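Local coordinates for protein HpcH/HpaI aldolase (Desulfitobacterium hafniense, PDB 3QZ6) that belongs to the HpcH/HpaI aldolase family and folds as a closed barrel of eight parallel strands wrapped by helices, a TIM barrel, at residues 90-103 with 143-155. Sequence-based numbering, arbitrary orientation.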
loop_
_atom_site.group_PDB
_atom_site.type_symbol
_atom_site.label_atom_id
_atom_site.label_comp_id
_atom_site.label_asym_id
_atom_site.label_seq_id
_atom_site.Cartn_x
_atom_site.Cartn_y
_atom_site.Cartn_z
ATOM N N GLU A 90 -21.371 0.612 -3.981
ATOM C CA GLU A 90 -22.564 -0.224 -3.806
ATOM C C GLU A 90 -23.317 0.154 -2.544
ATOM O O GLU A 90 -24.476 -0.243 -2.340
ATOM C CB GLU A 90 -22.204 -1.712 -3.777
ATOM C CG GLU A 90 -21.669 -2.236 -5.110
ATOM C CD GLU A 90 -21.738 -3.752 -5.208
ATOM O OE1 GLU A 90 -22.506 -4.363 -4.437
ATOM O OE2 GLU A 90 -21.026 -4.338 -6.052
ATOM N N GLY A 91 -22.664 0.926 -1.684
ATOM C CA GLY A 91 -23.326 1.328 -0.456
ATOM C C GLY A 91 -22.378 1.799 0.618
ATOM O O GLY A 91 -21.234 2.191 0.336
ATOM N N PHE A 92 -22.850 1.730 1.859
ATOM C CA PHE A 92 -22.226 2.469 2.946
ATOM C C PHE A 92 -22.082 1.697 4.238
ATOM O O PHE A 92 -22.886 0.826 4.559
ATOM C CB PHE A 92 -23.069 3.710 3.245
ATOM C CG PHE A 92 -23.281 4.579 2.057
ATOM C CD1 PHE A 92 -22.241 5.352 1.561
ATOM C CD2 PHE A 92 -24.512 4.611 1.420
ATOM C CE1 PHE A 92 -22.428 6.147 0.440
ATOM C CE2 PHE A 92 -24.710 5.398 0.306
ATOM C CZ PHE A 92 -23.671 6.175 -0.186
HETATM N N MSE A 93 -21.050 2.053 4.991
HETATM C CA MSE A 93 -21.035 1.765 6.409
HETATM C C MSE A 93 -21.281 3.099 7.097
HETATM O O MSE A 93 -20.506 4.044 6.924
HETATM C CB MSE A 93 -19.694 1.180 6.839
HETATM C CG MSE A 93 -19.605 0.903 8.340
HETATM SE SE MSE A 93 -17.981 -0.106 8.821
HETATM C CE MSE A 93 -16.686 1.243 8.392
ATOM N N ILE A 94 -22.381 3.187 7.836
ATOM C CA ILE A 94 -22.741 4.411 8.539
ATOM C C ILE A 94 -22.176 4.342 9.957
ATOM O O ILE A 94 -22.532 3.450 10.726
ATOM C CB ILE A 94 -24.281 4.572 8.622
ATOM C CG1 ILE A 94 -24.914 4.436 7.229
ATOM C CG2 ILE A 94 -24.645 5.915 9.252
ATOM C CD1 ILE A 94 -24.386 5.474 6.232
ATOM N N PRO A 95 -21.298 5.283 10.316
ATOM C CA PRO A 95 -20.588 5.161 11.600
ATOM C C PRO A 95 -21.404 5.668 12.784
ATOM O O PRO A 95 -22.248 6.542 12.604
ATOM C CB PRO A 95 -19.363 6.062 11.400
ATOM C CG PRO A 95 -19.864 7.140 10.454
ATOM C CD PRO A 95 -20.817 6.428 9.512
ATOM N N GLY A 96 -21.147 5.119 13.972
ATOM C CA GLY A 96 -21.756 5.592 15.200
ATOM C C GLY A 96 -23.266 5.730 15.130
ATOM O O GLY A 96 -23.814 6.749 15.525
ATOM N N VAL A 97 -23.953 4.703 14.640
ATOM C CA VAL A 97 -25.401 4.803 14.512
ATOM C C VAL A 97 -26.030 4.712 15.890
ATOM O O VAL A 97 -25.779 3.760 16.620
ATOM C CB VAL A 97 -25.971 3.691 13.642
ATOM C CG1 VAL A 97 -27.496 3.790 13.622
ATOM C CG2 VAL A 97 -25.401 3.792 12.234
ATOM N N GLN A 98 -26.850 5.692 16.243
ATOM C CA GLN A 98 -27.432 5.727 17.580
ATOM C C GLN A 98 -28.959 5.737 17.630
ATOM O O GLN A 98 -29.532 5.738 18.717
ATOM C CB GLN A 98 -26.907 6.938 18.348
ATOM C CG GLN A 98 -25.431 6.892 18.647
ATOM C CD GLN A 98 -25.058 7.846 19.758
ATOM O OE1 GLN A 98 -25.442 7.647 20.915
ATOM N NE2 GLN A 98 -24.321 8.896 19.416
ATOM N N SER A 99 -29.626 5.761 16.481
ATOM C CA SER A 99 -31.092 5.815 16.500
ATOM C C SER A 99 -31.694 5.342 15.194
ATOM O O SER A 99 -31.023 5.325 14.162
ATOM C CB SER A 99 -31.551 7.253 16.724
ATOM O OG SER A 99 -31.165 8.042 15.613
ATOM N N ALA A 100 -32.970 4.977 15.240
ATOM C CA ALA A 100 -33.694 4.589 14.041
ATOM C C ALA A 100 -33.681 5.740 13.042
ATOM O O ALA A 100 -33.614 5.519 11.835
ATOM C CB ALA A 100 -35.138 4.198 14.379
ATOM N N GLU A 101 -33.727 6.970 13.547
ATOM C CA GLU A 101 -33.858 8.123 12.666
ATOM C C GLU A 101 -32.683 8.225 11.685
ATOM O O GLU A 101 -32.870 8.540 10.513
ATOM C CB GLU A 101 -34.020 9.416 13.464
ATOM C CG GLU A 101 -34.156 10.657 12.580
ATOM C CD GLU A 101 -35.231 10.511 11.498
ATOM O OE1 GLU A 101 -36.332 9.992 11.808
ATOM O OE2 GLU A 101 -34.969 10.912 10.337
ATOM N N THR A 102 -31.473 7.955 12.164
ATOM C CA THR A 102 -30.298 7.999 11.298
ATOM C C THR A 102 -30.442 7.002 10.152
ATOM O O THR A 102 -30.099 7.299 9.011
ATOM C CB THR A 102 -29.022 7.697 12.092
ATOM O OG1 THR A 102 -28.826 8.726 13.070
ATOM C CG2 THR A 102 -27.811 7.637 11.172
HETATM N N MSE A 103 -30.945 5.814 10.465
HETATM C CA MSE A 103 -31.167 4.797 9.446
HETATM C C MSE A 103 -32.295 5.190 8.495
HETATM O O MSE A 103 -32.194 4.975 7.281
HETATM C CB MSE A 103 -31.473 3.447 10.093
HETATM C CG MSE A 103 -30.291 2.819 10.807
HETATM SE SE MSE A 103 -28.752 2.543 9.607
HETATM C CE MSE A 103 -27.807 4.093 9.994
ATOM N N GLU A 143 -30.424 -3.790 -4.599
ATOM C CA GLU A 143 -28.988 -4.103 -4.583
ATOM C C GLU A 143 -28.124 -3.129 -3.762
ATOM O O GLU A 143 -26.988 -3.456 -3.393
ATOM C CB GLU A 143 -28.464 -4.200 -6.018
ATOM C CG GLU A 143 -29.155 -5.295 -6.834
ATOM C CD GLU A 143 -28.863 -5.188 -8.318
ATOM O OE1 GLU A 143 -28.868 -4.051 -8.846
ATOM O OE2 GLU A 143 -28.620 -6.235 -8.954
ATOM N N ILE A 144 -28.652 -1.938 -3.501
ATOM C CA ILE A 144 -27.982 -0.959 -2.634
ATOM C C ILE A 144 -27.773 -1.549 -1.240
ATOM O O ILE A 144 -28.683 -2.149 -0.679
ATOM C CB ILE A 144 -28.845 0.305 -2.486
ATOM C CG1 ILE A 144 -29.047 0.954 -3.845
ATOM C CG2 ILE A 144 -28.211 1.294 -1.522
ATOM C CD1 ILE A 144 -27.784 1.133 -4.601
ATOM N N PHE A 145 -26.582 -1.357 -0.675
ATOM C CA PHE A 145 -26.215 -1.995 0.588
ATOM C C PHE A 145 -26.056 -0.964 1.705
ATOM O O PHE A 145 -25.251 -0.044 1.591
ATOM C CB PHE A 145 -24.906 -2.781 0.411
ATOM C CG PHE A 145 -24.463 -3.508 1.649
ATOM C CD1 PHE A 145 -25.066 -4.701 2.020
ATOM C CD2 PHE A 145 -23.452 -2.995 2.443
ATOM C CE1 PHE A 145 -24.670 -5.371 3.169
ATOM C CE2 PHE A 145 -23.047 -3.662 3.594
ATOM C CZ PHE A 145 -23.660 -4.853 3.955
ATOM N N ILE A 146 -26.818 -1.116 2.783
ATOM C CA ILE A 146 -26.729 -0.191 3.911
ATOM C C ILE A 146 -26.334 -0.945 5.167
ATOM O O ILE A 146 -27.031 -1.871 5.576
ATOM C CB ILE A 146 -28.080 0.498 4.203
ATOM C CG1 ILE A 146 -28.595 1.256 2.975
ATOM C CG2 ILE A 146 -27.945 1.437 5.403
ATOM C CD1 ILE A 146 -27.587 2.189 2.379
HETATM N N MSE A 147 -25.235 -0.546 5.798
HETATM C CA MSE A 147 -24.783 -1.255 6.989
HETATM C C MSE A 147 -24.604 -0.300 8.157
HETATM O O MSE A 147 -23.945 0.731 8.021
HETATM C CB MSE A 147 -23.479 -2.002 6.698
HETATM C CG MSE A 147 -22.907 -2.727 7.907
HETATM SE SE MSE A 147 -21.550 -4.047 7.411
HETATM C CE MSE A 147 -20.166 -2.808 6.802
ATOM N N ALA A 148 -25.203 -0.632 9.301
ATOM C CA ALA A 148 -25.078 0.211 10.492
ATOM C C ALA A 148 -23.866 -0.194 11.323
ATOM O O ALA A 148 -23.685 -1.363 11.645
ATOM C CB ALA A 148 -26.351 0.145 11.341
ATOM N N GLN A 149 -23.023 0.772 11.660
ATOM C CA GLN A 149 -21.917 0.489 12.553
ATOM C C GLN A 149 -22.247 0.961 13.964
ATOM O O GLN A 149 -22.609 2.112 14.170
ATOM C CB GLN A 149 -20.618 1.136 12.067
ATOM C CG GLN A 149 -19.477 0.901 13.042
ATOM C CD GLN A 149 -18.358 1.916 12.893
ATOM O OE1 GLN A 149 -17.281 1.596 12.394
ATOM N NE2 GLN A 149 -18.609 3.149 13.338
ATOM N N ILE A 150 -22.128 0.053 14.928
ATOM C CA ILE A 150 -22.512 0.319 16.309
ATOM C C ILE A 150 -21.285 0.608 17.161
ATOM O O ILE A 150 -20.354 -0.197 17.210
ATOM C CB ILE A 150 -23.234 -0.907 16.912
ATOM C CG1 ILE A 150 -24.475 -1.275 16.080
ATOM C CG2 ILE A 150 -23.583 -0.660 18.367
ATOM C CD1 ILE A 150 -25.525 -0.154 15.944
ATOM N N GLU A 151 -21.281 1.751 17.837
ATOM C CA GLU A 151 -20.121 2.163 18.626
ATOM C C GLU A 151 -20.483 2.710 20.006
ATOM O O GLU A 151 -19.608 3.185 20.723
ATOM C CB GLU A 151 -19.349 3.266 17.890
ATOM C CG GLU A 151 -18.924 2.933 16.489
ATOM C CD GLU A 151 -18.023 4.014 15.902
ATOM O OE1 GLU A 151 -18.451 5.196 15.859
ATOM O OE2 GLU A 151 -16.881 3.681 15.501
ATOM N N HIS A 152 -21.760 2.668 20.369
ATOM C CA HIS A 152 -22.208 3.280 21.621
ATOM C C HIS A 152 -23.035 2.298 22.432
ATOM O O HIS A 152 -23.830 1.540 21.880
ATOM C CB HIS A 152 -23.051 4.537 21.356
ATOM C CG HIS A 152 -22.320 5.623 20.627
ATOM N ND1 HIS A 152 -22.226 5.665 19.254
ATOM C CD2 HIS A 152 -21.663 6.717 21.083
ATOM C CE1 HIS A 152 -21.532 6.731 18.892
ATOM N NE2 HIS A 152 -21.180 7.387 19.983
ATOM N N VAL A 153 -22.848 2.318 23.747
ATOM C CA VAL A 153 -23.659 1.505 24.649
ATOM C C VAL A 153 -25.146 1.797 24.465
ATOM O O VAL A 153 -25.983 0.899 24.518
ATOM C CB VAL A 153 -23.257 1.747 26.111
ATOM C CG1 VAL A 153 -24.182 0.984 27.063
ATOM C CG2 VAL A 153 -21.807 1.345 26.321
ATOM N N LYS A 154 -25.464 3.064 24.242
ATOM C CA LYS A 154 -26.846 3.487 24.045
ATOM C C LYS A 154 -27.453 2.852 22.789
ATOM O O LYS A 154 -28.637 2.496 22.763
ATOM C CB LYS A 154 -26.901 5.015 23.969
ATOM C CG LYS A 154 -28.122 5.606 23.293
ATOM C CD LYS A 154 -27.832 7.052 22.893
ATOM C CE LYS A 154 -29.058 7.766 22.337
ATOM N NZ LYS A 154 -28.752 9.191 21.997
ATOM N N ALA A 155 -26.639 2.706 21.749
ATOM C CA ALA A 155 -27.106 2.077 20.517
ATOM C C ALA A 155 -27.369 0.597 20.759
ATOM O O ALA A 155 -28.349 0.036 20.264
ATOM C CB ALA A 155 -26.083 2.268 19.383
HETATM O O HOH W 1 -25.144 -5.256 -4.083
HETATM O O HOH W 2 -23.281 3.543 17.797
#
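Val-97 O, Glu-151 N and His-152 ND1 all grip water 2, a bridge between the loops at the C-terminal ends of strands 91-94 and 145-150. It donates to Val-97 O at 2.8 Å, accepts from Glu-151 N at 2.7 Å and hydrogen-bonds His-152 ND1, lying in the plane of the imidazole at its edge. The same ring carries the Gln-98 amide flat over one face, the two planes 8° apart with Gln-98 CD 3.5 Å above the plane of the His-152 ring, over its centre; Gln-98 turns CG beside its own backbone N (chi1 -66°) and then runs out extended across the histidine. Next to the water, Val-97 N donates an almost straight bond to Gln-149 O (3.0 Å), joining the chain after Ile-94 to strand 145-150. Within the strands the ladder alternates through Phe-92 and Ile-94, straightest at Ile-94 N to Met-147 O (2.9 Å, 173°). Gly-91 sets its CA 3.1 Å from Phe-145 O, an approach a bare alpha carbon allows. On one face of the sheet the selenomethionines Met-93 and Met-147 lie side by side; on the other, Phe-92 meets Ile-146 CD1 at its ring edge, and Met-103 SE rests on Ala-148. Gln-149 OE1 accepts from Arg-72 NH2. Strands 91-94 and 145-150 are the fourth and fifth of the barrel, flanked by strands 68-72 and 170-173, with helix 78-87 packed over Phe-92 and helix 159-163 against Val-97 and Met-103.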